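Local structure of hypothetical protein, similar to alpha-acetolactate decarboxylase (Staphylococcus aureus subsp. aureus, 1XV2) at residues A[119-124]-A[177-182]; A[96-101]-A[191-196]; A[61-66]-A[147-152]. The protein probably catalyses the decarboxylation of alpha-acetolactate to acetoin at a zinc site. One frame throughout, in Å; residues are numbered along the deposited sequence.

Interaction 1. Residues A[119-124]-A[177-182]; sequences GTFKHM and IHFADD. With ZN (zinc ion), chain E.
A Met-aromatic contact from Met124 and an offset edge-to-face pair with Phe121 pack the ring of Phe179 between strands 120-127 and 174-181 of the large, curled antiparallel sheet, on the side of strand 174-181 away from the zinc-binding His178. The Phe179 ring turns an edge toward the face of Phe121, with the planes at 85° and the centroids 5.5 Å apart; the nearest atoms, Phe179 CE1 and Phe121 CE2, are 3.6 Å apart. Met124, a selenomethionine, comes over one face of Phe179. With CG anti to the backbone N (chi1 -179°) and the chain bent at both later torsions, its CE curls back to 3.4 Å from Phe179 CD1, while SE sits 4.3 Å from the ring centroid of Phe179. The same methyl also lies over a face of Phe121, so it fills the angle between the two rings. One residue earlier, His178 points away from this cluster and binds zinc through NE2, with His176, His189 and three waters completing the site. Around the cluster, Ile158 of strand 154-163 touches both phenylalanines, Val190 of strand 187-195 touches Phe179, Val195 touches Phe121, and Tyr186 lies against Met124 and Phe179.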
# COMPACT_ATOMS: atom_id res chain seq x y z
N GLY A 119 -28.87 -10.04 4.93
CA GLY A 119 -29.97 -10.98 4.93
C GLY A 119 -30.00 -11.79 6.21
O GLY A 119 -29.64 -11.29 7.28
N THR A 120 -30.43 -13.05 6.11
CA THR A 120 -30.49 -13.93 7.27
C THR A 120 -29.31 -14.90 7.28
O THR A 120 -28.89 -15.40 6.25
CB THR A 120 -31.81 -14.73 7.28
OG1 THR A 120 -31.94 -15.45 6.05
CG2 THR A 120 -33.00 -13.80 7.45
N PHE A 121 -28.78 -15.15 8.47
CA PHE A 121 -27.65 -16.06 8.62
C PHE A 121 -28.01 -17.20 9.55
O PHE A 121 -28.44 -16.97 10.68
CB PHE A 121 -26.45 -15.30 9.19
CG PHE A 121 -25.93 -14.24 8.28
CD1 PHE A 121 -24.95 -14.54 7.33
CD2 PHE A 121 -26.43 -12.94 8.34
CE1 PHE A 121 -24.49 -13.56 6.45
CE2 PHE A 121 -25.97 -11.96 7.46
CZ PHE A 121 -25.00 -12.27 6.52
N LYS A 122 -27.84 -18.42 9.06
CA LYS A 122 -28.15 -19.60 9.85
C LYS A 122 -27.21 -19.64 11.05
O LYS A 122 -27.60 -20.02 12.15
CB LYS A 122 -27.96 -20.87 9.02
CG LYS A 122 -28.73 -20.88 7.72
CD LYS A 122 -28.66 -22.23 7.04
CE LYS A 122 -29.38 -23.29 7.85
NZ LYS A 122 -29.46 -24.60 7.13
N HIS A 123 -25.96 -19.25 10.81
CA HIS A 123 -24.95 -19.24 11.86
C HIS A 123 -24.05 -18.02 11.74
O HIS A 123 -23.69 -17.61 10.64
CB HIS A 123 -24.12 -20.53 11.77
CG HIS A 123 -23.00 -20.60 12.77
ND1 HIS A 123 -23.21 -20.52 14.13
CD2 HIS A 123 -21.67 -20.77 12.60
CE1 HIS A 123 -22.05 -20.64 14.75
NE2 HIS A 123 -21.10 -20.79 13.85
N MSE A 124 -23.70 -17.42 12.87
CA MSE A 124 -22.82 -16.26 12.88
C MSE A 124 -21.88 -16.42 14.07
O MSE A 124 -22.32 -16.70 15.18
CB MSE A 124 -23.63 -14.96 13.01
CG MSE A 124 -22.81 -13.67 13.01
SE MSE A 124 -21.62 -13.43 11.51
CE MSE A 124 -22.92 -13.19 10.10
N ILE A 177 -13.88 -9.06 7.40
CA ILE A 177 -15.27 -8.64 7.54
C ILE A 177 -15.79 -8.55 8.96
O ILE A 177 -15.41 -9.33 9.83
CB ILE A 177 -16.19 -9.62 6.78
CG1 ILE A 177 -15.84 -11.06 7.18
CG2 ILE A 177 -16.04 -9.44 5.28
CD1 ILE A 177 -16.80 -12.11 6.64
N HIS A 178 -16.69 -7.60 9.17
CA HIS A 178 -17.33 -7.39 10.46
C HIS A 178 -18.83 -7.54 10.25
O HIS A 178 -19.31 -7.42 9.12
CB HIS A 178 -17.03 -5.98 11.00
CG HIS A 178 -15.64 -5.81 11.53
ND1 HIS A 178 -15.21 -4.65 12.13
CD2 HIS A 178 -14.58 -6.65 11.54
CE1 HIS A 178 -13.95 -4.78 12.50
NE2 HIS A 178 -13.54 -5.99 12.15
N PHE A 179 -19.55 -7.80 11.33
CA PHE A 179 -21.00 -7.99 11.26
C PHE A 179 -21.74 -7.09 12.24
O PHE A 179 -21.22 -6.75 13.30
CB PHE A 179 -21.34 -9.45 11.56
CG PHE A 179 -22.81 -9.75 11.58
CD1 PHE A 179 -23.53 -9.90 10.40
CD2 PHE A 179 -23.49 -9.87 12.80
CE1 PHE A 179 -24.90 -10.18 10.43
CE2 PHE A 179 -24.85 -10.14 12.84
CZ PHE A 179 -25.56 -10.30 11.64
N ALA A 180 -22.96 -6.73 11.87
CA ALA A 180 -23.84 -5.92 12.71
C ALA A 180 -25.26 -6.39 12.42
O ALA A 180 -25.71 -6.35 11.27
CB ALA A 180 -23.69 -4.42 12.39
N ASP A 181 -25.96 -6.84 13.46
CA ASP A 181 -27.32 -7.32 13.28
C ASP A 181 -28.30 -6.15 13.18
O ASP A 181 -28.04 -5.06 13.69
CB ASP A 181 -27.70 -8.27 14.43
CG ASP A 181 -28.07 -7.54 15.72
OD1 ASP A 181 -27.49 -6.46 16.00
OD2 ASP A 181 -28.93 -8.07 16.46
N ASP A 182 -29.43 -6.40 12.51
CA ASP A 182 -30.46 -5.39 12.32
C ASP A 182 -30.88 -4.73 13.62
O ASP A 182 -31.14 -3.53 13.65
CB ASP A 182 -31.68 -6.02 11.64
CG ASP A 182 -31.50 -6.16 10.14
OD1 ASP A 182 -30.36 -6.38 9.69
OD2 ASP A 182 -32.51 -6.07 9.41
ZN ZN E . -11.46 -6.84 12.35
O HOH W 1 -10.97 -6.68 14.72
O HOH W 2 -9.05 -6.96 13.03
O HOH W 3 -10.21 -4.88 13.21

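Interaction 2. Residues A[96-101]-A[191-196]; sequences DDVFAQ and LDFEVD
Phe193 pushes its ring into the hollow between Val98 and Phe99, where helix 95-105 packs on the large antiparallel sheet. This is helix-on-sheet packing with a steep crossing: the helix 96-101 and strand 192-195 axes make an angle of 77° and approach to 8.8 Å, and no hydrogen bond joins the two segments. The Phe193 ring is the main bump on the strand. Its CG lies between the backbone N and the carbonyl carbon (chi1 70°), a crowded position that stands the ring up from the strand and brings its far rim to the helix. Contact is made through that rim. Phe193 CZ lies 3.9 Å from Val98 CG1, a methyl near the ring plane, while Phe193 CE2 turns to Phe99. There the edge of Phe193 is directed at the face of Phe99 in an offset edge-to-face pair, planes at 73° and centroids 5.9 Å apart. Farther along the strand Val195 is a second, smaller bump, and the forked side chain of Val98 fits against both: CG1 of Val98 goes to the Phe193 rim, while CG2 sits between that ring and Val195. Ile177 of strand 174-181 touches both phenylalanines, Phe175 stacks on Phe99, and Leu90 of strand 86-94 adjoins Val98. At the far end of the contact the two valines meet methyl to methyl, Val98 CG2 lying 3.8 Å from Val195 CG2.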
# COMPACT_ATOMS: atom_id res chain seq x y z
N ASP A 96 -16.81 -20.60 3.60
CA ASP A 96 -15.88 -20.92 2.52
C ASP A 96 -16.55 -20.85 1.14
O ASP A 96 -15.97 -20.32 0.19
CB ASP A 96 -15.30 -22.32 2.69
CG ASP A 96 -14.36 -22.43 3.87
OD1 ASP A 96 -13.72 -21.42 4.22
OD2 ASP A 96 -14.27 -23.54 4.45
N ASP A 97 -17.75 -21.40 1.05
CA ASP A 97 -18.48 -21.42 -0.22
C ASP A 97 -18.94 -20.02 -0.62
O ASP A 97 -19.04 -19.71 -1.81
CB ASP A 97 -19.69 -22.36 -0.13
CG ASP A 97 -19.28 -23.82 -0.12
OD1 ASP A 97 -18.08 -24.11 -0.30
OD2 ASP A 97 -20.17 -24.69 0.05
N VAL A 98 -19.22 -19.18 0.38
CA VAL A 98 -19.64 -17.81 0.11
C VAL A 98 -18.45 -17.02 -0.40
O VAL A 98 -18.58 -16.25 -1.34
CB VAL A 98 -20.20 -17.12 1.39
CG1 VAL A 98 -20.36 -15.62 1.15
CG2 VAL A 98 -21.55 -17.73 1.75
N PHE A 99 -17.29 -17.23 0.21
CA PHE A 99 -16.08 -16.53 -0.22
C PHE A 99 -15.70 -16.98 -1.63
O PHE A 99 -15.25 -16.17 -2.45
CB PHE A 99 -14.91 -16.80 0.73
CG PHE A 99 -15.00 -16.07 2.05
CD1 PHE A 99 -15.73 -14.89 2.17
CD2 PHE A 99 -14.31 -16.55 3.16
CE1 PHE A 99 -15.76 -14.19 3.38
CE2 PHE A 99 -14.33 -15.85 4.37
CZ PHE A 99 -15.06 -14.67 4.48
N ALA A 100 -15.87 -18.26 -1.92
CA ALA A 100 -15.53 -18.79 -3.24
C ALA A 100 -16.39 -18.12 -4.30
O ALA A 100 -15.94 -17.90 -5.43
CB ALA A 100 -15.74 -20.31 -3.27
N GLN A 101 -17.64 -17.81 -3.95
CA GLN A 101 -18.54 -17.14 -4.89
C GLN A 101 -18.06 -15.72 -5.14
O GLN A 101 -17.98 -15.26 -6.28
CB GLN A 101 -19.97 -17.11 -4.32
CG GLN A 101 -20.61 -18.49 -4.19
CD GLN A 101 -20.68 -19.23 -5.52
OE1 GLN A 101 -21.29 -18.76 -6.47
NE2 GLN A 101 -20.05 -20.40 -5.58
N LEU A 191 -15.60 -14.49 12.34
CA LEU A 191 -14.64 -15.60 12.34
C LEU A 191 -15.21 -16.73 11.49
O LEU A 191 -14.47 -17.50 10.88
CB LEU A 191 -14.41 -16.12 13.76
CG LEU A 191 -13.73 -15.19 14.76
CD1 LEU A 191 -13.60 -15.90 16.10
CD2 LEU A 191 -12.36 -14.79 14.23
N ASP A 192 -16.54 -16.82 11.45
CA ASP A 192 -17.21 -17.85 10.68
C ASP A 192 -18.69 -17.52 10.56
O ASP A 192 -19.23 -16.77 11.39
CB ASP A 192 -17.00 -19.21 11.36
CG ASP A 192 -17.58 -20.37 10.57
OD1 ASP A 192 -17.62 -20.30 9.32
OD2 ASP A 192 -17.97 -21.38 11.20
N PHE A 193 -19.34 -18.06 9.54
CA PHE A 193 -20.76 -17.82 9.34
C PHE A 193 -21.36 -18.74 8.28
O PHE A 193 -20.64 -19.37 7.50
CB PHE A 193 -21.01 -16.36 8.94
CG PHE A 193 -20.53 -16.02 7.56
CD1 PHE A 193 -21.41 -16.03 6.48
CD2 PHE A 193 -19.20 -15.70 7.33
CE1 PHE A 193 -20.97 -15.73 5.19
CE2 PHE A 193 -18.74 -15.40 6.04
CZ PHE A 193 -19.63 -15.41 4.97
N GLU A 194 -22.68 -18.84 8.30
CA GLU A 194 -23.41 -19.65 7.33
C GLU A 194 -24.63 -18.84 6.90
O GLU A 194 -25.46 -18.47 7.73
CB GLU A 194 -23.84 -20.97 7.97
CG GLU A 194 -24.75 -21.82 7.08
CD GLU A 194 -24.98 -23.21 7.64
OE1 GLU A 194 -25.42 -23.31 8.81
OE2 GLU A 194 -24.73 -24.20 6.92
N VAL A 195 -24.72 -18.56 5.61
CA VAL A 195 -25.85 -17.78 5.10
C VAL A 195 -27.10 -18.62 4.90
O VAL A 195 -27.03 -19.79 4.51
CB VAL A 195 -25.50 -17.12 3.75
CG1 VAL A 195 -24.34 -16.14 3.93
CG2 VAL A 195 -25.15 -18.18 2.71
N ASP A 196 -28.25 -18.03 5.20
CA ASP A 196 -29.53 -18.71 4.99
C ASP A 196 -30.03 -18.15 3.67
O ASP A 196 -30.14 -18.87 2.68
CB ASP A 196 -30.53 -18.36 6.10
CG ASP A 196 -31.84 -19.11 5.95
OD1 ASP A 196 -32.34 -19.22 4.80
OD2 ASP A 196 -32.39 -19.58 6.96

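Interaction 3. Residues A[61-66]-A[147-152]; sequences EHKEFI and PEEKRQ
The loop at Glu61 to Glu64 runs beside Pro147 and the start of strand 148-151 without a hydrogen bond between them, and the two backbones draw apart along their length: CA atoms are 6.2 Å apart for Glu61 and Pro147, but 8.6 Å for Lys63 and Glu149. Lys63 has the left-handed helical conformation (phi 64°), which turns the chain just before strand 65-67. At the closer end the Pro147 ring leans on the base of Glu61, its CG 3.9 Å from Glu61 CA and 4.0 Å from Glu61 CB. The carboxylate of Glu61 leads away, and its OE2 accepts a hydrogen bond from Ala131 N. At the other end the extended chains of Lys63 and Glu149 cross at about a right angle. Glu149 OE1 rests 3.6 Å from Lys63 CG, against the aliphatic stem, while Lys63 NZ stays 5.0 Å from Glu149 OE1, too far for a salt bridge, so any attraction between the opposite charges is probably weak. The other oxygen, Glu149 OE2, is gripped within its own strand by Arg151: Arg151 NH2 forms a salt bridge at 3.0 Å on the syn side, 26° out of the carboxylate plane, and NE adds a weak bond. This surface contact sets the loop between strands 55-59 and 65-67 of the mixed sheet against the start of strand 148-151, which pairs with 120-127 in the large antiparallel sheet.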
# COMPACT_ATOMS: atom_id res chain seq x y z
N GLU A 61 -15.93 -5.96 24.08
CA GLU A 61 -15.71 -7.20 24.82
C GLU A 61 -16.74 -7.48 25.90
O GLU A 61 -16.77 -8.58 26.46
CB GLU A 61 -14.32 -7.14 25.46
CG GLU A 61 -14.18 -5.95 26.42
CD GLU A 61 -12.75 -5.65 26.78
OE1 GLU A 61 -12.07 -6.53 27.33
OE2 GLU A 61 -12.30 -4.51 26.53
N HIS A 62 -17.58 -6.49 26.20
CA HIS A 62 -18.59 -6.65 27.24
C HIS A 62 -19.99 -6.83 26.67
O HIS A 62 -20.99 -6.55 27.34
CB HIS A 62 -18.57 -5.43 28.17
CG HIS A 62 -17.22 -5.14 28.75
ND1 HIS A 62 -16.53 -6.06 29.51
CD2 HIS A 62 -16.43 -4.05 28.66
CE1 HIS A 62 -15.37 -5.55 29.86
NE2 HIS A 62 -15.28 -4.33 29.36
N LYS A 63 -20.07 -7.28 25.42
CA LYS A 63 -21.34 -7.51 24.75
C LYS A 63 -22.16 -6.24 24.54
O LYS A 63 -23.34 -6.30 24.20
CB LYS A 63 -22.17 -8.53 25.53
CG LYS A 63 -21.47 -9.85 25.73
CD LYS A 63 -22.36 -10.84 26.46
CE LYS A 63 -21.67 -12.18 26.61
NZ LYS A 63 -22.59 -13.19 27.20
N GLU A 64 -21.53 -5.08 24.73
CA GLU A 64 -22.22 -3.82 24.54
C GLU A 64 -22.19 -3.49 23.04
O GLU A 64 -21.29 -3.93 22.33
CB GLU A 64 -21.53 -2.72 25.35
CG GLU A 64 -21.31 -3.12 26.80
CD GLU A 64 -20.71 -2.01 27.65
OE1 GLU A 64 -19.77 -1.34 27.18
OE2 GLU A 64 -21.18 -1.82 28.79
N PHE A 65 -23.18 -2.75 22.57
CA PHE A 65 -23.26 -2.38 21.17
C PHE A 65 -23.90 -1.01 21.08
O PHE A 65 -25.05 -0.84 21.48
CB PHE A 65 -24.10 -3.41 20.40
CG PHE A 65 -24.00 -3.29 18.90
CD1 PHE A 65 -23.28 -4.23 18.17
CD2 PHE A 65 -24.63 -2.25 18.22
CE1 PHE A 65 -23.19 -4.14 16.78
CE2 PHE A 65 -24.55 -2.15 16.84
CZ PHE A 65 -23.83 -3.09 16.11
N ILE A 66 -23.17 -0.03 20.56
CA ILE A 66 -23.71 1.32 20.46
C ILE A 66 -23.25 2.09 19.22
O ILE A 66 -22.34 1.67 18.51
CB ILE A 66 -23.34 2.15 21.72
CG1 ILE A 66 -21.83 2.11 21.96
CG2 ILE A 66 -24.04 1.59 22.94
CD1 ILE A 66 -21.01 2.90 20.97
N PRO A 147 -13.09 -12.45 23.52
CA PRO A 147 -14.33 -13.17 23.78
C PRO A 147 -14.95 -13.44 22.40
O PRO A 147 -14.66 -12.73 21.44
CB PRO A 147 -15.14 -12.17 24.61
CG PRO A 147 -14.72 -10.86 24.04
CD PRO A 147 -13.22 -11.03 23.89
N GLU A 148 -15.77 -14.48 22.31
CA GLU A 148 -16.41 -14.83 21.06
C GLU A 148 -17.88 -15.13 21.34
O GLU A 148 -18.20 -15.74 22.36
CB GLU A 148 -15.72 -16.05 20.43
CG GLU A 148 -14.34 -15.74 19.83
CD GLU A 148 -13.57 -17.00 19.42
OE1 GLU A 148 -14.20 -17.96 18.93
OE2 GLU A 148 -12.33 -17.02 19.59
N GLU A 149 -18.75 -14.69 20.45
CA GLU A 149 -20.18 -14.91 20.62
C GLU A 149 -20.77 -15.42 19.31
O GLU A 149 -20.44 -14.92 18.22
CB GLU A 149 -20.88 -13.61 21.03
CG GLU A 149 -21.97 -13.80 22.09
CD GLU A 149 -22.78 -12.53 22.33
OE1 GLU A 149 -22.18 -11.45 22.53
OE2 GLU A 149 -24.03 -12.61 22.32
N LYS A 150 -21.63 -16.42 19.41
CA LYS A 150 -22.28 -17.01 18.25
C LYS A 150 -23.78 -16.83 18.32
O LYS A 150 -24.36 -16.76 19.40
CB LYS A 150 -21.97 -18.51 18.19
CG LYS A 150 -20.49 -18.85 18.28
CD LYS A 150 -20.27 -20.36 18.23
CE LYS A 150 -18.82 -20.73 18.50
NZ LYS A 150 -18.64 -22.21 18.59
N ARG A 151 -24.41 -16.74 17.15
CA ARG A 151 -25.86 -16.59 17.06
C ARG A 151 -26.36 -17.49 15.95
O ARG A 151 -25.58 -17.97 15.13
CB ARG A 151 -26.23 -15.13 16.77
CG ARG A 151 -25.91 -14.15 17.89
CD ARG A 151 -26.68 -14.47 19.16
NE ARG A 151 -26.41 -13.49 20.21
CZ ARG A 151 -26.89 -12.25 20.23
NH1 ARG A 151 -27.68 -11.82 19.25
NH2 ARG A 151 -26.56 -11.43 21.22
N GLN A 152 -27.67 -17.71 15.91
CA GLN A 152 -28.28 -18.56 14.89
C GLN A 152 -29.53 -17.90 14.32
O GLN A 152 -30.30 -17.27 15.06
CB GLN A 152 -28.66 -19.92 15.50
CG GLN A 152 -27.53 -20.65 16.19
CD GLN A 152 -28.00 -21.88 16.95
OE1 GLN A 152 -27.20 -22.58 17.57
NE2 GLN A 152 -29.30 -22.14 16.90

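In the fold
From the N terminus, the chain passes 61-66, 96-101 and 119-124 before reaching their partners 147-152, 191-196 and 177-182 respectively. Interaction 3 closes first, over 80 intervening residues, and its loop crosses those of the other two. Interaction 1 closes next at 177-182, nested inside the loop that interaction 2 completes at 191-196. All three reach the large antiparallel sheet, where strand 120-127 lies between 148-151 and 187-195: Met124 O meets Arg151 N, linking interactions 1 and 3, and His123 O meets Glu194 N, linking 1 and 2. Interaction 2 adds helix 95-105 to this sheet, and interaction 3 the loop leading into edge strand 65-67 of the mixed sheet.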